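Side-chain contacts in polyhedrin (Antheraea mylitta cypovirus 4, PDB 5A9C), which forms the crystalline lattice of cypovirus polyhedra, the occlusion bodies that probably embed and protect virus particles between insect hosts: residues R16-Q19 and Q20-I23; V188-Y191 and A192-H196; V84-N87 and G88-W92. All blocks are in the same frame, centred on the assembly; numbering follows the deposited sequence.

Contact 1 of 3, residues R16-Q19 and Q20-I23; sequences RREQ and QEII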
# COMPACT_ATOMS: atom_id res chain seq x y z
N ARG A 16 -34.79 -27.73 -16.38
CA ARG A 16 -33.54 -28.14 -15.75
C ARG A 16 -32.36 -27.65 -16.58
O ARG A 16 -31.38 -27.12 -16.05
CB ARG A 16 -33.48 -29.66 -15.58
CG ARG A 16 -32.15 -30.18 -15.04
CD ARG A 16 -32.24 -31.64 -14.63
NE ARG A 16 -32.62 -32.49 -15.75
CZ ARG A 16 -33.17 -33.69 -15.62
NH1 ARG A 16 -33.40 -34.19 -14.42
NH2 ARG A 16 -33.49 -34.38 -16.70
N ARG A 17 -32.47 -27.81 -17.89
CA ARG A 17 -31.44 -27.36 -18.81
C ARG A 17 -31.38 -25.83 -18.83
O ARG A 17 -30.30 -25.25 -18.75
CB ARG A 17 -31.70 -27.89 -20.22
CG ARG A 17 -30.55 -27.64 -21.19
CD ARG A 17 -30.96 -27.92 -22.62
NE ARG A 17 -29.84 -28.39 -23.44
CZ ARG A 17 -28.92 -27.59 -23.97
NH1 ARG A 17 -28.96 -26.28 -23.76
NH2 ARG A 17 -27.94 -28.11 -24.70
N GLU A 18 -32.54 -25.20 -18.95
CA GLU A 18 -32.61 -23.74 -18.99
C GLU A 18 -31.97 -23.12 -17.76
O GLU A 18 -31.25 -22.12 -17.85
CB GLU A 18 -34.06 -23.27 -19.11
CG GLU A 18 -34.75 -23.68 -20.40
CD GLU A 18 -36.15 -23.11 -20.52
OE1 GLU A 18 -36.46 -22.15 -19.78
OE2 GLU A 18 -36.93 -23.61 -21.35
N GLN A 19 -32.25 -23.70 -16.60
CA GLN A 19 -31.70 -23.19 -15.34
C GLN A 19 -30.18 -23.33 -15.32
O GLN A 19 -29.48 -22.43 -14.87
CB GLN A 19 -32.33 -23.91 -14.15
CG GLN A 19 -31.94 -23.32 -12.81
CD GLN A 19 -32.65 -23.99 -11.65
OE1 GLN A 19 -33.08 -25.14 -11.75
NE2 GLN A 19 -32.79 -23.27 -10.55
N GLN A 20 -29.69 -24.47 -15.79
CA GLN A 20 -28.25 -24.69 -15.87
C GLN A 20 -27.62 -23.70 -16.85
O GLN A 20 -26.49 -23.26 -16.66
CB GLN A 20 -27.94 -26.13 -16.30
CG GLN A 20 -26.52 -26.57 -16.01
CD GLN A 20 -26.23 -26.66 -14.52
OE1 GLN A 20 -26.93 -27.37 -13.79
NE2 GLN A 20 -25.21 -25.94 -14.07
N GLU A 21 -28.35 -23.37 -17.91
CA GLU A 21 -27.90 -22.37 -18.87
C GLU A 21 -27.83 -20.99 -18.24
O GLU A 21 -26.88 -20.24 -18.45
CB GLU A 21 -28.83 -22.34 -20.09
CG GLU A 21 -28.65 -23.51 -21.05
CD GLU A 21 -29.73 -23.57 -22.10
OE1 GLU A 21 -30.71 -22.81 -22.00
OE2 GLU A 21 -29.61 -24.39 -23.04
N ILE A 22 -28.84 -20.65 -17.45
CA ILE A 22 -28.85 -19.37 -16.75
C ILE A 22 -27.74 -19.30 -15.71
O ILE A 22 -27.13 -18.24 -15.52
CB ILE A 22 -30.21 -19.11 -16.07
CG1 ILE A 22 -31.28 -18.85 -17.13
CG2 ILE A 22 -30.11 -17.92 -15.13
CD1 ILE A 22 -30.99 -17.64 -18.00
N ILE A 23 -27.46 -20.42 -15.05
CA ILE A 23 -26.38 -20.49 -14.08
C ILE A 23 -25.03 -20.27 -14.77
O ILE A 23 -24.17 -19.55 -14.25
CB ILE A 23 -26.38 -21.84 -13.33
CG1 ILE A 23 -27.52 -21.86 -12.31
CG2 ILE A 23 -25.05 -22.07 -12.63
CD1 ILE A 23 -27.80 -23.23 -11.74
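Glu21 reaches back one turn along helix 15-29 to meet Arg17, and it is the side chain to follow. Its CB sits 3.3 Å from Glu18 O, over the backbone of the preceding turn. CG lies beside its own backbone N and opposite its carbonyl carbon (chi1 -75°), a torsion that sends the chain back toward the start of the helix and leaves Glu21 CG 3.3 Å from Arg17 O. From there the chain runs extended. OE1 passes alongside the backbone of Glu18, with Glu21 OE1 3.7 Å from Glu18 CA, while OE2 is left for Arg17. That arginine stretches out from CG to NE. Its NH1 and Glu21 OE2 make a salt bridge, but the two atoms are too close in the model, so the exact placing of both is uncertain. As modelled, the guanidinium offers its edge and the carboxylate is turned steeply against it. In the backbone of the same turn, Glu21 N donates to Arg17 O at 2.8 Å. Round the helix, Ile23 CG1 rests 3.3 Å from Gln19 O, and Ile23 CD1 comes loosely up to Gln19 CG. Glu21 and Gln20 also touch Ile214 in the C-terminal part of the chain. Most of these residues are exposed, and several side chains other than Glu21 touch crystal neighbours. The sure link between Arg17 and Glu21 is thus the helical backbone bond; their opposite charges, one turn apart, would be expected to attract, though the detailed geometry of the pair remains open.

Contact 2 of 3, residues V188-Y191 and A192-H196; sequences VIDY and AKMAH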
# COMPACT_ATOMS: atom_id res chain seq x y z
N VAL A 188 0.68 -25.69 -11.15
CA VAL A 188 0.24 -24.37 -11.61
C VAL A 188 -1.00 -24.52 -12.47
O VAL A 188 -1.99 -23.81 -12.29
CB VAL A 188 1.33 -23.66 -12.43
CG1 VAL A 188 0.80 -22.34 -12.97
CG2 VAL A 188 2.58 -23.44 -11.59
N ILE A 189 -0.94 -25.46 -13.41
CA ILE A 189 -2.02 -25.66 -14.37
C ILE A 189 -3.35 -26.01 -13.70
O ILE A 189 -4.39 -25.43 -14.02
CB ILE A 189 -1.65 -26.73 -15.41
CG1 ILE A 189 -0.45 -26.25 -16.24
CG2 ILE A 189 -2.84 -27.05 -16.30
CD1 ILE A 189 0.18 -27.33 -17.09
N ASP A 190 -3.33 -26.96 -12.77
CA ASP A 190 -4.56 -27.37 -12.11
C ASP A 190 -5.06 -26.26 -11.18
O ASP A 190 -6.27 -26.09 -11.00
CB ASP A 190 -4.39 -28.69 -11.35
CG ASP A 190 -5.71 -29.40 -11.11
OD1 ASP A 190 -6.30 -29.89 -12.10
OD2 ASP A 190 -6.16 -29.46 -9.95
N TYR A 191 -4.13 -25.51 -10.61
CA TYR A 191 -4.49 -24.34 -9.81
C TYR A 191 -5.27 -23.34 -10.66
O TYR A 191 -6.32 -22.85 -10.24
CB TYR A 191 -3.24 -23.68 -9.24
CG TYR A 191 -3.52 -22.46 -8.41
CD1 TYR A 191 -3.74 -22.56 -7.04
CD2 TYR A 191 -3.57 -21.19 -8.98
CE1 TYR A 191 -4.00 -21.44 -6.27
CE2 TYR A 191 -3.83 -20.07 -8.23
CZ TYR A 191 -4.04 -20.20 -6.87
OH TYR A 191 -4.30 -19.08 -6.11
N ALA A 192 -4.76 -23.06 -11.85
CA ALA A 192 -5.39 -22.10 -12.76
C ALA A 192 -6.76 -22.56 -13.23
O ALA A 192 -7.70 -21.77 -13.29
CB ALA A 192 -4.48 -21.82 -13.95
N LYS A 193 -6.88 -23.84 -13.55
CA LYS A 193 -8.18 -24.39 -13.96
C LYS A 193 -9.22 -24.25 -12.85
O LYS A 193 -10.36 -23.85 -13.10
CB LYS A 193 -8.05 -25.86 -14.37
CG LYS A 193 -7.30 -26.09 -15.68
CD LYS A 193 -7.26 -27.58 -16.01
CE LYS A 193 -6.16 -27.91 -17.02
NZ LYS A 193 -6.46 -27.36 -18.37
N MET A 194 -8.84 -24.60 -11.63
CA MET A 194 -9.79 -24.58 -10.52
C MET A 194 -10.08 -23.16 -10.02
O MET A 194 -11.13 -22.91 -9.44
CB MET A 194 -9.31 -25.47 -9.37
CG MET A 194 -9.31 -26.96 -9.70
SD MET A 194 -10.93 -27.61 -10.19
CE MET A 194 -10.79 -27.58 -11.98
N ALA A 195 -9.15 -22.24 -10.27
CA ALA A 195 -9.34 -20.84 -9.90
C ALA A 195 -10.04 -20.04 -11.00
O ALA A 195 -10.34 -18.86 -10.83
CB ALA A 195 -8.01 -20.20 -9.54
N HIS A 196 -10.29 -20.70 -12.13
CA HIS A 196 -10.94 -20.07 -13.28
C HIS A 196 -10.18 -18.84 -13.75
O HIS A 196 -10.75 -17.75 -13.86
CB HIS A 196 -12.40 -19.71 -12.95
CG HIS A 196 -13.03 -20.62 -11.95
ND1 HIS A 196 -13.29 -21.95 -12.21
CD2 HIS A 196 -13.46 -20.40 -10.69
CE1 HIS A 196 -13.84 -22.51 -11.15
NE2 HIS A 196 -13.96 -21.59 -10.21
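The Tyr191 ring slants past Ala195 one turn on, with Tyr191 CE2 4.4 Å from Ala195 CB; the methyl approaches obliquely. Phe182 of strand 176-182 meets the same ring edge-to-face, and the phenol hydroxyl is hydrogen-bonded to Asp55 OD2, which fixes its far end. The second flat group, the His196 imidazole, has Met194 O over one face, 3.1 Å above the plane and displaced toward the rim. Near these rings helix 185-195 finishes in a Schellman motif, with His196 at a positive phi of 56°. Ala195 N still donates to Tyr191 O at 2.9 Å, and His196 N makes a weak bond to Lys193 O. The turn presents His196 O to Ser210 OG and to Trp110 NE1 of the second subunit, so this helix end takes part in the subunit interface. On another side of the helix Ile189 and Lys193 run alongside each other in the same direction, with Ile189 CG2 3.5 Å from Lys193 CE. A bend in the last lysine torsion (chi4 -69°) directs the ammonium to Val207 O, its hydrogen-bond partner. Asp190 and Met194 cross more loosely, Asp190 OD2 standing 4.0 Å from Met194 CG. Ala192, on the buried side, packs against Tyr199 and Ala208.

Contact 3 of 3, residues V84-N87 and G88-W92; sequences VSFN and GNIDW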
# COMPACT_ATOMS: atom_id res chain seq x y z
N VAL A 84 1.57 -13.23 -17.05
CA VAL A 84 0.65 -12.33 -16.38
C VAL A 84 -0.77 -12.62 -16.85
O VAL A 84 -1.08 -12.51 -18.04
CB VAL A 84 1.01 -10.85 -16.63
CG1 VAL A 84 0.07 -9.94 -15.84
CG2 VAL A 84 2.45 -10.58 -16.23
N SER A 85 -1.61 -13.02 -15.91
CA SER A 85 -2.98 -13.42 -16.21
C SER A 85 -3.97 -12.35 -15.75
O SER A 85 -4.04 -12.03 -14.57
CB SER A 85 -3.29 -14.75 -15.50
OG SER A 85 -4.64 -15.14 -15.70
N PHE A 86 -4.72 -11.79 -16.70
CA PHE A 86 -5.71 -10.76 -16.41
C PHE A 86 -7.11 -11.36 -16.49
O PHE A 86 -7.48 -11.95 -17.50
CB PHE A 86 -5.64 -9.62 -17.44
CG PHE A 86 -4.37 -8.81 -17.39
CD1 PHE A 86 -3.24 -9.21 -18.09
CD2 PHE A 86 -4.33 -7.62 -16.67
CE1 PHE A 86 -2.08 -8.45 -18.06
CE2 PHE A 86 -3.17 -6.86 -16.64
CZ PHE A 86 -2.05 -7.27 -17.33
N ASN A 87 -7.91 -11.19 -15.44
CA ASN A 87 -9.25 -11.79 -15.44
C ASN A 87 -10.32 -10.88 -14.83
O ASN A 87 -10.13 -10.30 -13.76
CB ASN A 87 -9.23 -13.14 -14.72
CG ASN A 87 -8.11 -14.05 -15.20
OD1 ASN A 87 -8.30 -14.87 -16.10
ND2 ASN A 87 -6.93 -13.89 -14.61
N GLY A 88 -11.45 -10.78 -15.52
CA GLY A 88 -12.58 -10.00 -15.05
C GLY A 88 -12.99 -8.90 -16.01
O GLY A 88 -12.58 -8.88 -17.17
N ASN A 89 -13.80 -7.98 -15.51
CA ASN A 89 -14.28 -6.85 -16.29
C ASN A 89 -13.21 -5.77 -16.41
O ASN A 89 -13.40 -4.62 -16.00
CB ASN A 89 -15.54 -6.27 -15.65
CG ASN A 89 -16.17 -5.17 -16.48
OD1 ASN A 89 -16.00 -5.12 -17.69
ND2 ASN A 89 -16.91 -4.28 -15.82
N ILE A 90 -12.07 -6.15 -16.97
CA ILE A 90 -10.93 -5.24 -17.09
C ILE A 90 -11.00 -4.41 -18.36
O ILE A 90 -11.39 -4.90 -19.42
CB ILE A 90 -9.61 -6.02 -17.03
CG1 ILE A 90 -9.47 -6.71 -15.67
CG2 ILE A 90 -8.42 -5.09 -17.29
CD1 ILE A 90 -8.21 -7.54 -15.52
N ASP A 91 -10.63 -3.13 -18.23
CA ASP A 91 -10.50 -2.24 -19.38
C ASP A 91 -9.27 -2.64 -20.18
O ASP A 91 -8.14 -2.30 -19.81
CB ASP A 91 -10.39 -0.79 -18.89
CG ASP A 91 -10.16 0.20 -20.02
OD1 ASP A 91 -10.31 -0.19 -21.20
OD2 ASP A 91 -9.84 1.37 -19.72
N TRP A 92 -9.48 -3.36 -21.27
CA TRP A 92 -8.38 -3.92 -22.06
C TRP A 92 -7.61 -2.87 -22.85
O TRP A 92 -6.54 -3.16 -23.38
CB TRP A 92 -8.89 -5.01 -23.00
CG TRP A 92 -9.56 -6.15 -22.30
CD1 TRP A 92 -10.83 -6.61 -22.52
CD2 TRP A 92 -9.02 -6.96 -21.26
NE1 TRP A 92 -11.10 -7.66 -21.69
CE2 TRP A 92 -10.01 -7.90 -20.90
CE3 TRP A 92 -7.79 -6.99 -20.59
CZ2 TRP A 92 -9.80 -8.86 -19.90
CZ3 TRP A 92 -7.59 -7.94 -19.61
CH2 TRP A 92 -8.59 -8.86 -19.27
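Trp92 drives the edge of its indole, rather than a face, into the CB of Phe86: Trp92 CZ3 is 3.4 Å from Phe86 CB, which lies in the indole plane. The two side chains pass head to tail. Ile90 comes in at about a right angle to Phe86, its CD1 3.8 Å from Phe86 CB and near the plane at the phenyl edge. Over one face of the indole stands Ile90 O, 3.4 Å above the plane, and Arg134 adds a cation-pi contact. The chain bends back through Gly88, whose phi of 121° would press any CB against Asn87 O, and through an inverse gamma turn centred on Asn89. Asn87, alternating with Phe86 on strand 81-87, faces the other way. Its ND2 donates to Ser85 OG at 2.8 Å, nearly straight at 166° and close to the amide plane; Arg39 O takes a bond from the same nitrogen. Its OD1 receives Ser133 OG and Ala198 N. The strand end thus has two chemistries: an apolar side where the returning loop packs, and a buried amide whose hydrogen bonds hold its rotation and satisfy both polar ends.

Overall arrangement
In this polyhedrin construct, which lacks the base domain, the three contacts run from surface to core. Contact 1 lies on the exposed N-terminal helix, its centre about 29 Å from the centre of the chain; its side chains are mostly charged and polar, with backbone helix bonds as its sure links. Contact 3 is buried, its centre about 6 Å from that point, where strand 81-87 and its following loop pack apolar groups and bond a buried amide. Contact 2 falls between: one side of helix 185-195 lies against the six-stranded sheet, another is exposed. Contacts 2 and 3 share Arg39 and Ser210 as neighbours, and both meet Trp110 of the second subunit; contact 1 touches no other chain of the assembly.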